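Local coordinates for protein uncharacterized ACR, COG1565 superfamily (Burkholderia thailandensis, PDB 4F3N) that is of unconfirmed function but has a methyltransferase fold, binds S-adenosyl-L-homocysteine and may symmetrically methylate arginine in proteins, at residues L316-R321 with G333-T338; V85-G90 with A219-L224; R127-A132 with A293-D298; L358-Q363 with K408-S413. All coordinates share one frame; numbering follows the deposited sequence.

Contact 1 of 4, residues L316-R321 with G333-T338; sequences LMCHYR and GLQDIT. With SO4 (sulfate ion), chain B.
Two antiparallel strands of a small mixed sheet, separate from the large methyltransferase sheet, pair here, and Met317 lies opposite Thr338 as a hydrogen-bonded pair. Met317 N donates a hydrogen bond to Thr338 O at 3.0 Å, while Thr338 N reaches Met317 O at 2.9 Å. One pair further, His319 and Asp336 exchange two longer backbone bonds, N to O 3.2 Å each way. Cys318 and Ile337 form the non-hydrogen-bonded pair between them, with Cys318 CA 3.3 Å from Asp336 O in a CA-H...O contact.

The His319 imidazole and the Asp336 carboxylate run side by side on one face, their planes 47° apart. His319 ND1 stays 4.0 Å from Asp336 OD2, too far for a bond, and has no partner in the model; Thr338 OG1 lies at the ring edge. On the other face are Cys318 and Ile337; Leu316, just before the strand, brings CD1 to 3.8 Å of Ile337 CG2. In Gln335, chi1 of 66° turns the extended chain along Cys318, NE2 3.6 Å from Cys318 CB, and the side chain crosses that of Tyr320 at about a right angle, with OE1 3.4 Å from Tyr320 CB; its amide is bound by His325 and Asp327. Beyond the strands one water links Arg321 N to Leu334 O, and Arg321 NE and NH2 grip two oxygens of a sulfate, probably from the crystallisation liquor. With the side chain of His319 about 7 Å from that of Thr113, which binds S-adenosyl-L-homocysteine, this is an antiparallel strand pair beside the cofactor site.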
loop_
_atom_site.group_PDB
_atom_site.type_symbol
_atom_site.label_atom_id
_atom_site.label_comp_id
_atom_site.label_asym_id
_atom_site.label_seq_id
_atom_site.Cartn_x
_atom_site.Cartn_y
_atom_site.Cartn_z
ATOM N N LEU A 316 3.439 -9.514 -9.148
ATOM C CA LEU A 316 2.257 -8.837 -9.692
ATOM C C LEU A 316 1.037 -9.722 -9.545
ATOM O O LEU A 316 1.098 -10.921 -9.851
ATOM C CB LEU A 316 2.465 -8.499 -11.171
ATOM C CG LEU A 316 1.499 -7.465 -11.727
ATOM C CD1 LEU A 316 1.909 -6.083 -11.210
ATOM C CD2 LEU A 316 1.485 -7.500 -13.256
ATOM N N MET A 317 -0.063 -9.151 -9.072
ATOM C CA MET A 317 -1.285 -9.919 -8.933
ATOM C C MET A 317 -2.464 -9.003 -9.165
ATOM O O MET A 317 -2.470 -7.858 -8.736
ATOM C CB MET A 317 -1.378 -10.584 -7.568
ATOM C CG MET A 317 -2.398 -11.719 -7.476
ATOM S SD MET A 317 -2.225 -13.094 -8.648
ATOM C CE MET A 317 -0.472 -13.524 -8.640
ATOM N N CYS A 318 -3.453 -9.540 -9.875
ATOM C CA CYS A 318 -4.665 -8.843 -10.215
ATOM C C CYS A 318 -5.856 -9.514 -9.527
ATOM O O CYS A 318 -5.825 -10.718 -9.251
ATOM C CB CYS A 318 -4.861 -8.843 -11.731
ATOM S SG CYS A 318 -3.394 -8.279 -12.631
ATOM N N HIS A 319 -6.881 -8.724 -9.247
ATOM C CA HIS A 319 -8.083 -9.231 -8.602
ATOM C C HIS A 319 -9.272 -8.753 -9.351
ATOM O O HIS A 319 -9.543 -7.568 -9.363
ATOM C CB HIS A 319 -8.157 -8.757 -7.151
ATOM C CG HIS A 319 -6.920 -9.062 -6.373
ATOM N ND1 HIS A 319 -5.865 -8.221 -6.348
ATOM C CD2 HIS A 319 -6.563 -10.163 -5.621
ATOM C CE1 HIS A 319 -4.882 -8.770 -5.603
ATOM N NE2 HIS A 319 -5.304 -9.942 -5.157
ATOM N N TYR A 320 -10.001 -9.698 -9.937
ATOM C CA TYR A 320 -11.203 -9.407 -10.698
ATOM C C TYR A 320 -12.357 -10.187 -10.063
ATOM O O TYR A 320 -12.335 -11.420 -10.059
ATOM C CB TYR A 320 -10.996 -9.801 -12.157
ATOM C CG TYR A 320 -12.235 -9.614 -13.017
ATOM C CD1 TYR A 320 -12.806 -8.370 -13.181
ATOM C CD2 TYR A 320 -12.871 -10.700 -13.606
ATOM C CE1 TYR A 320 -13.957 -8.186 -13.950
ATOM C CE2 TYR A 320 -14.003 -10.519 -14.378
ATOM C CZ TYR A 320 -14.566 -9.277 -14.530
ATOM O OH TYR A 320 -15.726 -9.112 -15.314
ATOM N N ARG A 321 -13.338 -9.444 -9.546
ATOM C CA ARG A 321 -14.479 -10.026 -8.816
ATOM C C ARG A 321 -13.919 -10.960 -7.737
ATOM O O ARG A 321 -14.256 -12.150 -7.677
ATOM C CB ARG A 321 -15.421 -10.756 -9.761
ATOM C CG ARG A 321 -15.979 -9.859 -10.862
ATOM C CD ARG A 321 -16.610 -10.685 -11.951
ATOM N NE ARG A 321 -17.945 -11.208 -11.618
ATOM C CZ ARG A 321 -19.113 -10.706 -12.050
ATOM N NH1 ARG A 321 -19.158 -9.626 -12.819
ATOM N NH2 ARG A 321 -20.263 -11.310 -11.721
ATOM N N GLY A 333 -9.826 -1.187 -15.850
ATOM C CA GLY A 333 -10.723 -0.325 -15.082
ATOM C C GLY A 333 -11.630 -1.094 -14.143
ATOM O O GLY A 333 -12.276 -0.474 -13.269
ATOM N N LEU A 334 -11.759 -2.415 -14.322
ATOM C CA LEU A 334 -12.689 -3.215 -13.512
ATOM C C LEU A 334 -12.002 -4.190 -12.570
ATOM O O LEU A 334 -12.662 -4.950 -11.855
ATOM C CB LEU A 334 -13.671 -3.982 -14.399
ATOM C CG LEU A 334 -14.443 -3.159 -15.424
ATOM C CD1 LEU A 334 -15.404 -4.072 -16.208
ATOM C CD2 LEU A 334 -15.208 -2.011 -14.764
ATOM N N GLN A 335 -10.662 -4.195 -12.564
ATOM C CA GLN A 335 -9.929 -5.006 -11.640
ATOM C C GLN A 335 -8.766 -4.210 -11.026
ATOM O O GLN A 335 -8.300 -3.218 -11.604
ATOM C CB GLN A 335 -9.419 -6.297 -12.321
ATOM C CG GLN A 335 -8.377 -6.064 -13.419
ATOM C CD GLN A 335 -7.683 -7.341 -13.851
ATOM O OE1 GLN A 335 -8.184 -8.461 -13.639
ATOM N NE2 GLN A 335 -6.508 -7.195 -14.484
ATOM N N ASP A 336 -8.337 -4.685 -9.862
ATOM C CA ASP A 336 -7.188 -4.165 -9.116
ATOM C C ASP A 336 -5.926 -4.757 -9.740
ATOM O O ASP A 336 -5.956 -5.857 -10.259
ATOM C CB ASP A 336 -7.306 -4.700 -7.670
ATOM C CG ASP A 336 -6.502 -3.952 -6.685
ATOM O OD1 ASP A 336 -5.788 -3.001 -7.066
ATOM O OD2 ASP A 336 -6.606 -4.338 -5.495
ATOM N N ILE A 337 -4.820 -4.024 -9.661
ATOM C CA ILE A 337 -3.505 -4.535 -10.029
ATOM C C ILE A 337 -2.569 -4.103 -8.897
ATOM O O ILE A 337 -2.530 -2.912 -8.553
ATOM C CB ILE A 337 -2.955 -3.951 -11.362
ATOM C CG1 ILE A 337 -3.949 -4.188 -12.537
ATOM C CG2 ILE A 337 -1.591 -4.598 -11.660
ATOM C CD1 ILE A 337 -3.605 -3.445 -13.831
ATOM N N THR A 338 -1.883 -5.050 -8.256
ATOM C CA THR A 338 -0.991 -4.691 -7.153
ATOM C C THR A 338 0.320 -5.429 -7.324
ATOM O O THR A 338 0.420 -6.386 -8.044
ATOM C CB THR A 338 -1.563 -5.074 -5.748
ATOM O OG1 THR A 338 -1.766 -6.489 -5.681
ATOM C CG2 THR A 338 -2.872 -4.365 -5.470
HETATM S S SO4 B . -19.288 -13.733 -9.324
HETATM O O1 SO4 B . -19.751 -13.909 -10.733
HETATM O O2 SO4 B . -19.243 -15.029 -8.606
HETATM O O3 SO4 B . -17.916 -13.144 -9.380
HETATM O O4 SO4 B . -20.172 -12.812 -8.552
HETATM O O HOH W 1 -13.443 -6.539 -9.827
#

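Contact 2 of 4, residues V85-G90 with A219-L224; sequences VLYAPG and AMPVRL
Ala219, the first residue of 219-224 and part of a 3-10 turn, carries most of the contact with the end of helix 78-87. Its carbonyl oxygen accepts a hydrogen bond from the hydroxyl of Tyr87, with OH and Ala219 O 2.7 Å apart. The donor stands 56° out of the carbonyl plane, with a C=O...donor angle of 119°, so the bond is short without lying on a lone pair. Seen from the phenol, Ala219 O lies at the ring edge, in its plane. Ala219 CB sits 3.4 Å from the same Tyr87 OH, and Leu86 CD1 approaches Ala219 O to 3.8 Å, adding an apolar neighbour to the bonded oxygen.

Pro221 follows with a looser touch, its CD 4.4 Å from Tyr87 CE2, and also packs on Glu83 one turn earlier in the helix. From Val222 the chain leaves to enter strand 223-228.

Tyr87 CG is anti to the carbonyl carbon (chi1 -56°), which sends the ring out from the last helical turn toward the loop. Leu86 CB lies over one ring face, 3.5 Å above the plane and offset toward the rim, and the ring of Tyr94 meets Tyr87 as well. The chemistry is thus one polar link within largely apolar packing: a single phenol-to-carbonyl bond ties the helix end to the 3-10 turn that leads toward strand 223-228.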
loop_
_atom_site.group_PDB
_atom_site.type_symbol
_atom_site.label_atom_id
_atom_site.label_comp_id
_atom_site.label_asym_id
_atom_site.label_seq_id
_atom_site.Cartn_x
_atom_site.Cartn_y
_atom_site.Cartn_z
ATOM N N VAL A 85 -4.991 2.533 -15.942
ATOM C CA VAL A 85 -6.115 1.628 -15.684
ATOM C C VAL A 85 -6.578 1.730 -14.235
ATOM O O VAL A 85 -7.771 1.516 -13.928
ATOM C CB VAL A 85 -5.856 0.161 -16.084
ATOM C CG1 VAL A 85 -5.461 0.061 -17.561
ATOM C CG2 VAL A 85 -4.823 -0.476 -15.174
ATOM N N LEU A 86 -5.676 2.129 -13.332
ATOM C CA LEU A 86 -6.038 2.262 -11.939
ATOM C C LEU A 86 -6.553 3.672 -11.607
ATOM O O LEU A 86 -7.477 3.804 -10.826
ATOM C CB LEU A 86 -4.854 1.887 -11.033
ATOM C CG LEU A 86 -4.337 0.431 -11.058
ATOM C CD1 LEU A 86 -3.217 0.251 -10.024
ATOM C CD2 LEU A 86 -5.493 -0.511 -10.753
ATOM N N TYR A 87 -5.958 4.691 -12.208
ATOM C CA TYR A 87 -6.138 6.078 -11.741
ATOM C C TYR A 87 -6.676 7.048 -12.798
ATOM O O TYR A 87 -6.790 8.238 -12.510
ATOM C CB TYR A 87 -4.853 6.612 -11.122
ATOM C CG TYR A 87 -4.345 5.745 -10.003
ATOM C CD1 TYR A 87 -5.054 5.667 -8.811
ATOM C CD2 TYR A 87 -3.210 4.962 -10.143
ATOM C CE1 TYR A 87 -4.653 4.840 -7.788
ATOM C CE2 TYR A 87 -2.781 4.124 -9.105
ATOM C CZ TYR A 87 -3.498 4.077 -7.932
ATOM O OH TYR A 87 -3.170 3.272 -6.839
ATOM N N ALA A 88 -7.043 6.579 -14.000
ATOM C CA ALA A 88 -7.616 7.520 -15.001
ATOM C C ALA A 88 -8.889 8.169 -14.437
ATOM O O ALA A 88 -9.748 7.470 -13.956
ATOM C CB ALA A 88 -7.947 6.801 -16.307
ATOM N N PRO A 89 -9.020 9.500 -14.542
ATOM C CA PRO A 89 -10.207 10.109 -13.926
ATOM C C PRO A 89 -11.490 9.469 -14.403
ATOM O O PRO A 89 -11.696 9.278 -15.597
ATOM C CB PRO A 89 -10.121 11.564 -14.376
ATOM C CG PRO A 89 -8.654 11.809 -14.481
ATOM C CD PRO A 89 -8.092 10.516 -15.051
ATOM N N GLY A 90 -12.363 9.107 -13.484
ATOM C CA GLY A 90 -13.654 8.608 -13.909
ATOM C C GLY A 90 -13.716 7.137 -14.229
ATOM O O GLY A 90 -14.626 6.464 -13.767
ATOM N N ALA A 219 -0.157 -0.305 -4.430
ATOM C CA ALA A 219 -1.032 0.087 -5.575
ATOM C C ALA A 219 -0.418 1.208 -6.381
ATOM O O ALA A 219 -1.031 1.702 -7.334
ATOM C CB ALA A 219 -2.396 0.507 -5.087
ATOM N N MET A 220 0.807 1.577 -6.023
ATOM C CA MET A 220 1.538 2.568 -6.818
ATOM C C MET A 220 2.181 1.911 -8.050
ATOM O O MET A 220 2.606 0.753 -8.002
ATOM C CB MET A 220 2.529 3.288 -5.955
ATOM C CG MET A 220 1.781 4.060 -4.881
ATOM S SD MET A 220 2.807 5.029 -3.810
ATOM C CE MET A 220 1.607 5.716 -2.677
ATOM N N PRO A 221 2.181 2.630 -9.178
ATOM C CA PRO A 221 2.598 1.981 -10.415
ATOM C C PRO A 221 3.978 1.370 -10.323
ATOM O O PRO A 221 4.896 1.963 -9.742
ATOM C CB PRO A 221 2.588 3.154 -11.416
ATOM C CG PRO A 221 1.542 4.053 -10.924
ATOM C CD PRO A 221 1.579 3.952 -9.429
ATOM N N VAL A 222 4.127 0.185 -10.899
ATOM C CA VAL A 222 5.433 -0.474 -10.966
ATOM C C VAL A 222 5.864 -0.593 -12.424
ATOM O O VAL A 222 5.017 -0.566 -13.325
ATOM C CB VAL A 222 5.435 -1.873 -10.324
ATOM C CG1 VAL A 222 5.104 -1.777 -8.823
ATOM C CG2 VAL A 222 4.459 -2.860 -11.035
ATOM N N ARG A 223 7.176 -0.685 -12.646
ATOM C CA ARG A 223 7.673 -1.076 -13.960
ATOM C C ARG A 223 8.008 -2.566 -13.878
ATOM O O ARG A 223 8.268 -3.098 -12.806
ATOM C CB ARG A 223 8.848 -0.187 -14.374
ATOM C CG ARG A 223 8.383 1.198 -14.803
ATOM C CD ARG A 223 9.500 2.241 -14.928
ATOM N NE ARG A 223 9.988 2.381 -16.286
ATOM C CZ ARG A 223 9.813 3.454 -17.073
ATOM N NH1 ARG A 223 9.159 4.535 -16.654
ATOM N NH2 ARG A 223 10.312 3.458 -18.299
ATOM N N LEU A 224 7.974 -3.247 -15.004
ATOM C CA LEU A 224 8.355 -4.632 -15.062
ATOM C C LEU A 224 9.688 -4.768 -15.772
ATOM O O LEU A 224 9.987 -4.074 -16.754
ATOM C CB LEU A 224 7.286 -5.422 -15.792
ATOM C CG LEU A 224 5.883 -5.379 -15.148
ATOM C CD1 LEU A 224 4.812 -6.088 -15.974
ATOM C CD2 LEU A 224 5.935 -6.009 -13.762
#

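Contact 3 of 4, residues R127-A132 with A293-D298; sequences RPVAQA and AAFFID
Phe295 turns its CG anti to the carbonyl carbon (chi1 -64°), which carries the benzyl group off strand 293-298 to helix 127-132, and chi2 of -96° sets the ring so that its CZ and CE2 corner meets the helix. This is helix-on-sheet packing in the Rossmann-like methyltransferase fold, where helix 118-136 lies against a face of the central seven-stranded sheet. Helix and strand run almost antiparallel, at 160°, with their axes 9.7 Å apart.

Three helix residues receive the ring. Pro128 CB is 4.3 Å from Phe295 CZ, and the carbonyl oxygen of Pro128 comes to 4.0 Å of the same CZ while it accepts the helical bond from Ala132 N. Val129 CG2 reaches Phe295 CE2 obliquely at 4.4 Å. Ala132 CB, one turn on from Pro128, sits at the ring edge, near its plane.

The contact is wholly apolar in its side chains, and every residue that touches is buried. Around it, Phe366 of helix 363-369 packs on both Pro128 and Phe295, while Leu420 and Ala411 also touch the phenyl group. Val210 of the neighbouring strand 210-214 is shared by Ala132 and Phe295. Where helix and strand come closest, two small residues let the backbones approach, with Ala132 CA and Ala293 CA 6.4 Å apart and the methyl carbons Ala132 CB and Ala293 CB meeting at 3.9 Å.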
loop_
_atom_site.group_PDB
_atom_site.type_symbol
_atom_site.label_atom_id
_atom_site.label_comp_id
_atom_site.label_asym_id
_atom_site.label_seq_id
_atom_site.Cartn_x
_atom_site.Cartn_y
_atom_site.Cartn_z
ATOM N N ARG A 127 -2.166 2.400 19.673
ATOM C CA ARG A 127 -1.141 2.448 20.722
ATOM C C ARG A 127 0.229 2.978 20.291
ATOM O O ARG A 127 0.696 3.985 20.842
ATOM C CB ARG A 127 -1.080 1.120 21.450
ATOM C CG ARG A 127 -2.403 0.928 22.186
ATOM C CD ARG A 127 -2.614 -0.428 22.803
ATOM N NE ARG A 127 -3.997 -0.506 23.312
ATOM C CZ ARG A 127 -4.445 -1.455 24.123
ATOM N NH1 ARG A 127 -3.635 -2.438 24.529
ATOM N NH2 ARG A 127 -5.717 -1.417 24.531
ATOM N N PRO A 128 0.862 2.341 19.287
ATOM C CA PRO A 128 2.081 2.989 18.756
ATOM C C PRO A 128 1.863 4.350 18.113
ATOM O O PRO A 128 2.772 5.185 18.156
ATOM C CB PRO A 128 2.632 1.957 17.740
ATOM C CG PRO A 128 1.469 1.040 17.440
ATOM C CD PRO A 128 0.560 1.055 18.626
ATOM N N VAL A 129 0.706 4.623 17.524
ATOM C CA VAL A 129 0.440 5.962 17.022
ATOM C C VAL A 129 0.482 6.969 18.178
ATOM O O VAL A 129 1.151 7.984 18.102
ATOM C CB VAL A 129 -0.871 6.028 16.236
ATOM C CG1 VAL A 129 -1.292 7.467 15.887
ATOM C CG2 VAL A 129 -0.673 5.222 14.940
ATOM N N ALA A 130 -0.193 6.658 19.265
ATOM C CA ALA A 130 -0.181 7.558 20.437
ATOM C C ALA A 130 1.239 7.706 21.008
ATOM O O ALA A 130 1.682 8.811 21.368
ATOM C CB ALA A 130 -1.173 7.050 21.485
ATOM N N GLN A 131 1.971 6.605 21.091
ATOM C CA GLN A 131 3.330 6.662 21.570
ATOM C C GLN A 131 4.209 7.544 20.688
ATOM O O GLN A 131 5.049 8.278 21.206
ATOM C CB GLN A 131 3.931 5.260 21.729
ATOM C CG GLN A 131 5.205 5.283 22.539
ATOM C CD GLN A 131 5.730 3.888 22.909
ATOM O OE1 GLN A 131 5.654 2.959 22.122
ATOM N NE2 GLN A 131 6.263 3.746 24.128
ATOM N N ALA A 132 4.037 7.495 19.372
ATOM C CA ALA A 132 4.824 8.328 18.466
ATOM C C ALA A 132 4.435 9.798 18.594
ATOM O O ALA A 132 5.317 10.668 18.573
ATOM C CB ALA A 132 4.673 7.842 17.022
ATOM N N ALA A 293 6.274 10.675 12.914
ATOM C CA ALA A 293 6.579 9.348 12.425
ATOM C C ALA A 293 5.719 9.071 11.187
ATOM O O ALA A 293 4.694 9.740 10.953
ATOM C CB ALA A 293 6.282 8.289 13.507
ATOM N N ALA A 294 6.100 8.070 10.423
ATOM C CA ALA A 294 5.334 7.625 9.251
ATOM C C ALA A 294 5.367 6.117 9.303
ATOM O O ALA A 294 6.465 5.531 9.372
ATOM C CB ALA A 294 5.882 8.153 7.920
ATOM N N PHE A 295 4.187 5.500 9.340
ATOM C CA PHE A 295 4.022 4.048 9.342
ATOM C C PHE A 295 3.463 3.610 7.997
ATOM O O PHE A 295 2.452 4.165 7.569
ATOM C CB PHE A 295 3.007 3.614 10.385
ATOM C CG PHE A 295 3.412 3.912 11.835
ATOM C CD1 PHE A 295 4.027 2.923 12.618
ATOM C CD2 PHE A 295 3.161 5.135 12.380
ATOM C CE1 PHE A 295 4.365 3.154 13.949
ATOM C CE2 PHE A 295 3.495 5.387 13.695
ATOM C CZ PHE A 295 4.087 4.392 14.473
ATOM N N PHE A 296 4.121 2.645 7.353
ATOM C CA PHE A 296 3.601 1.974 6.164
ATOM C C PHE A 296 3.358 0.518 6.444
ATOM O O PHE A 296 4.240 -0.152 6.964
ATOM C CB PHE A 296 4.560 2.153 4.987
ATOM C CG PHE A 296 4.768 3.594 4.618
ATOM C CD1 PHE A 296 3.805 4.301 3.899
ATOM C CD2 PHE A 296 5.907 4.256 5.021
ATOM C CE1 PHE A 296 4.018 5.643 3.544
ATOM C CE2 PHE A 296 6.086 5.605 4.722
ATOM C CZ PHE A 296 5.154 6.281 3.980
ATOM N N ILE A 297 2.139 0.055 6.189
ATOM C CA ILE A 297 1.724 -1.305 6.412
ATOM C C ILE A 297 1.434 -1.908 5.053
ATOM O O ILE A 297 0.642 -1.335 4.282
ATOM C CB ILE A 297 0.421 -1.372 7.245
ATOM C CG1 ILE A 297 0.636 -0.585 8.569
ATOM C CG2 ILE A 297 0.038 -2.844 7.545
ATOM C CD1 ILE A 297 -0.251 0.634 8.692
ATOM N N ASP A 298 2.076 -3.019 4.737
ATOM C CA ASP A 298 1.855 -3.629 3.428
ATOM C C ASP A 298 2.482 -4.993 3.343
ATOM O O ASP A 298 3.358 -5.370 4.134
ATOM C CB ASP A 298 2.414 -2.719 2.324
ATOM C CG ASP A 298 1.477 -2.500 1.172
ATOM O OD1 ASP A 298 0.768 -3.466 0.747
ATOM O OD2 ASP A 298 1.433 -1.347 0.673
#

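Contact 4 of 4, residues L358-Q363 with K408-S413; sequences LGYTSQ and KVIAFS
Thr361 and Val409 exchange two backbone hydrogen bonds, Val409 N to Thr361 O at 2.9 Å and Thr361 N to Val409 O at 3.0 Å. Gly359 O takes Ala411 N in the same way, but Ala411 O then faces two residues: Leu358 N at 2.9 Å and, weakly, Gly359 N at 3.3 Å. Leu358 and Gly359 opposite Ala411 make a classic beta bulge.

On one face Tyr360, its CG anti to the backbone N (chi1 168°), sends its ring obliquely across the side chains of Lys408 and Ile410. Ile410 CB lies at the ring edge, 4.1 Å from Tyr360 CD1, and the aliphatic chain of Lys408, bent at chi2 and chi4, folds past the phenol with CE 3.6 Å from Tyr360 OH. On the opposite face, that of Ala411, Leu358 CB packs on Ala411 CB at 4.0 Å.

Farther out, Lys408 NZ is held by the carbonyls of Glu405, Leu406 and Gly300. Ser362 is the N-cap of helix 363-369, its OG bonded to Arg365 N, and the side chain of Gln363 is about 6 Å from that of Asn214, which binds S-adenosyl-L-homocysteine. Antiparallel strand 407-414, between 293-298 and edge strand 356-362, gives the 3-2-1-4-5-7-6 order typical of class I methyltransferases.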
loop_
_atom_site.group_PDB
_atom_site.type_symbol
_atom_site.label_atom_id
_atom_site.label_comp_id
_atom_site.label_asym_id
_atom_site.label_seq_id
_atom_site.Cartn_x
_atom_site.Cartn_y
_atom_site.Cartn_z
ATOM N N LEU A 358 12.604 4.000 12.329
ATOM C CA LEU A 358 12.014 3.757 13.641
ATOM C C LEU A 358 11.793 2.272 13.891
ATOM O O LEU A 358 11.945 1.819 15.007
ATOM C CB LEU A 358 10.691 4.541 13.755
ATOM C CG LEU A 358 10.017 4.531 15.098
ATOM C CD1 LEU A 358 10.928 5.106 16.189
ATOM C CD2 LEU A 358 8.652 5.250 14.973
ATOM N N GLY A 359 11.480 1.491 12.852
ATOM C CA GLY A 359 11.429 0.046 12.965
ATOM C C GLY A 359 10.998 -0.615 11.679
ATOM O O GLY A 359 10.517 0.063 10.777
ATOM N N TYR A 360 11.139 -1.938 11.639
ATOM C CA TYR A 360 10.713 -2.821 10.532
ATOM C C TYR A 360 10.488 -4.219 11.115
ATOM O O TYR A 360 11.409 -4.800 11.675
ATOM C CB TYR A 360 11.735 -2.864 9.377
ATOM C CG TYR A 360 11.439 -3.954 8.442
ATOM C CD1 TYR A 360 10.366 -3.860 7.581
ATOM C CD2 TYR A 360 12.135 -5.134 8.485
ATOM C CE1 TYR A 360 10.022 -4.909 6.763
ATOM C CE2 TYR A 360 11.802 -6.180 7.667
ATOM C CZ TYR A 360 10.743 -6.061 6.805
ATOM O OH TYR A 360 10.353 -7.091 5.997
ATOM N N THR A 361 9.267 -4.732 11.017
ATOM C CA THR A 361 8.987 -6.062 11.510
ATOM C C THR A 361 7.740 -6.594 10.838
ATOM O O THR A 361 7.137 -5.896 10.001
ATOM C CB THR A 361 8.895 -6.094 13.054
ATOM O OG1 THR A 361 8.962 -7.463 13.492
ATOM C CG2 THR A 361 7.619 -5.411 13.521
ATOM N N SER A 362 7.356 -7.824 11.148
ATOM C CA SER A 362 6.156 -8.398 10.547
ATOM C C SER A 362 4.921 -7.798 11.217
ATOM O O SER A 362 4.956 -7.316 12.343
ATOM C CB SER A 362 6.155 -9.911 10.635
ATOM O OG SER A 362 5.828 -10.350 11.932
ATOM N N GLN A 363 3.809 -7.750 10.494
ATOM C CA GLN A 363 2.559 -7.305 11.124
ATOM C C GLN A 363 2.243 -8.092 12.384
ATOM O O GLN A 363 1.777 -7.530 13.360
ATOM C CB GLN A 363 1.390 -7.483 10.130
ATOM C CG GLN A 363 0.049 -7.127 10.741
ATOM C CD GLN A 363 -1.020 -6.933 9.691
ATOM O OE1 GLN A 363 -1.028 -5.925 8.997
ATOM N NE2 GLN A 363 -1.946 -7.906 9.572
ATOM N N LYS A 408 3.938 -6.543 6.570
ATOM C CA LYS A 408 5.039 -5.956 7.313
ATOM C C LYS A 408 4.642 -4.556 7.710
ATOM O O LYS A 408 3.745 -3.949 7.111
ATOM C CB LYS A 408 6.337 -5.866 6.488
ATOM C CG LYS A 408 6.725 -7.144 5.745
ATOM C CD LYS A 408 7.057 -8.291 6.718
ATOM C CE LYS A 408 7.717 -9.482 5.995
ATOM N NZ LYS A 408 6.779 -10.201 5.070
ATOM N N VAL A 409 5.280 -4.061 8.770
ATOM C CA VAL A 409 5.191 -2.653 9.114
ATOM C C VAL A 409 6.589 -2.064 9.102
ATOM O O VAL A 409 7.485 -2.596 9.775
ATOM C CB VAL A 409 4.589 -2.453 10.506
ATOM C CG1 VAL A 409 4.426 -0.980 10.772
ATOM C CG2 VAL A 409 3.199 -3.176 10.622
ATOM N N ILE A 410 6.749 -0.959 8.368
ATOM C CA ILE A 410 7.976 -0.150 8.408
ATOM C C ILE A 410 7.599 1.265 8.882
ATOM O O ILE A 410 6.529 1.763 8.562
ATOM C CB ILE A 410 8.719 -0.148 7.043
ATOM C CG1 ILE A 410 10.146 0.375 7.195
ATOM C CG2 ILE A 410 7.962 0.664 5.964
ATOM C CD1 ILE A 410 11.048 -0.085 6.029
ATOM N N ALA A 411 8.446 1.878 9.702
ATOM C CA ALA A 411 8.185 3.206 10.186
ATOM C C ALA A 411 9.449 4.053 10.163
ATOM O O ALA A 411 10.541 3.544 10.401
ATOM C CB ALA A 411 7.621 3.163 11.600
ATOM N N PHE A 412 9.268 5.326 9.870
ATOM C CA PHE A 412 10.305 6.344 9.863
ATOM C C PHE A 412 9.938 7.446 10.853
ATOM O O PHE A 412 8.756 7.668 11.183
ATOM C CB PHE A 412 10.432 6.932 8.450
ATOM C CG PHE A 412 10.740 5.920 7.390
ATOM C CD1 PHE A 412 12.031 5.474 7.227
ATOM C CD2 PHE A 412 9.729 5.371 6.595
ATOM C CE1 PHE A 412 12.324 4.518 6.262
ATOM C CE2 PHE A 412 10.022 4.425 5.634
ATOM C CZ PHE A 412 11.323 4.031 5.450
ATOM N N SER A 413 10.929 8.201 11.303
ATOM C CA SER A 413 10.670 9.218 12.285
ATOM C C SER A 413 11.655 10.368 12.219
ATOM O O SER A 413 12.727 10.265 11.635
ATOM C CB SER A 413 10.656 8.657 13.708
ATOM O OG SER A 413 11.904 8.060 14.035
#

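Contacts 3 and 4 share the large central sheet: strands 293-298 and 407-414 are neighbours in it, joined by probable backbone bonds such as Asp298 O with Lys408 N at 2.8 Å. Contact 4 is edge-strand pairing, rich in backbone bonds, whereas contact 3 packs a helix on that sheet chiefly through apolar side chains, with no hydrogen bond between them. Contacts 1 and 2 lie across the chain's centre from these two and touch each other where Ile337 CD1 meets Val85 CG2 at 3.5 Å. There, contact 1 again pairs strands, in the small sheet. Contacts 1, 3 and 4 are buried; contact 2 is only partly so and rests on one side-chain hydrogen bond.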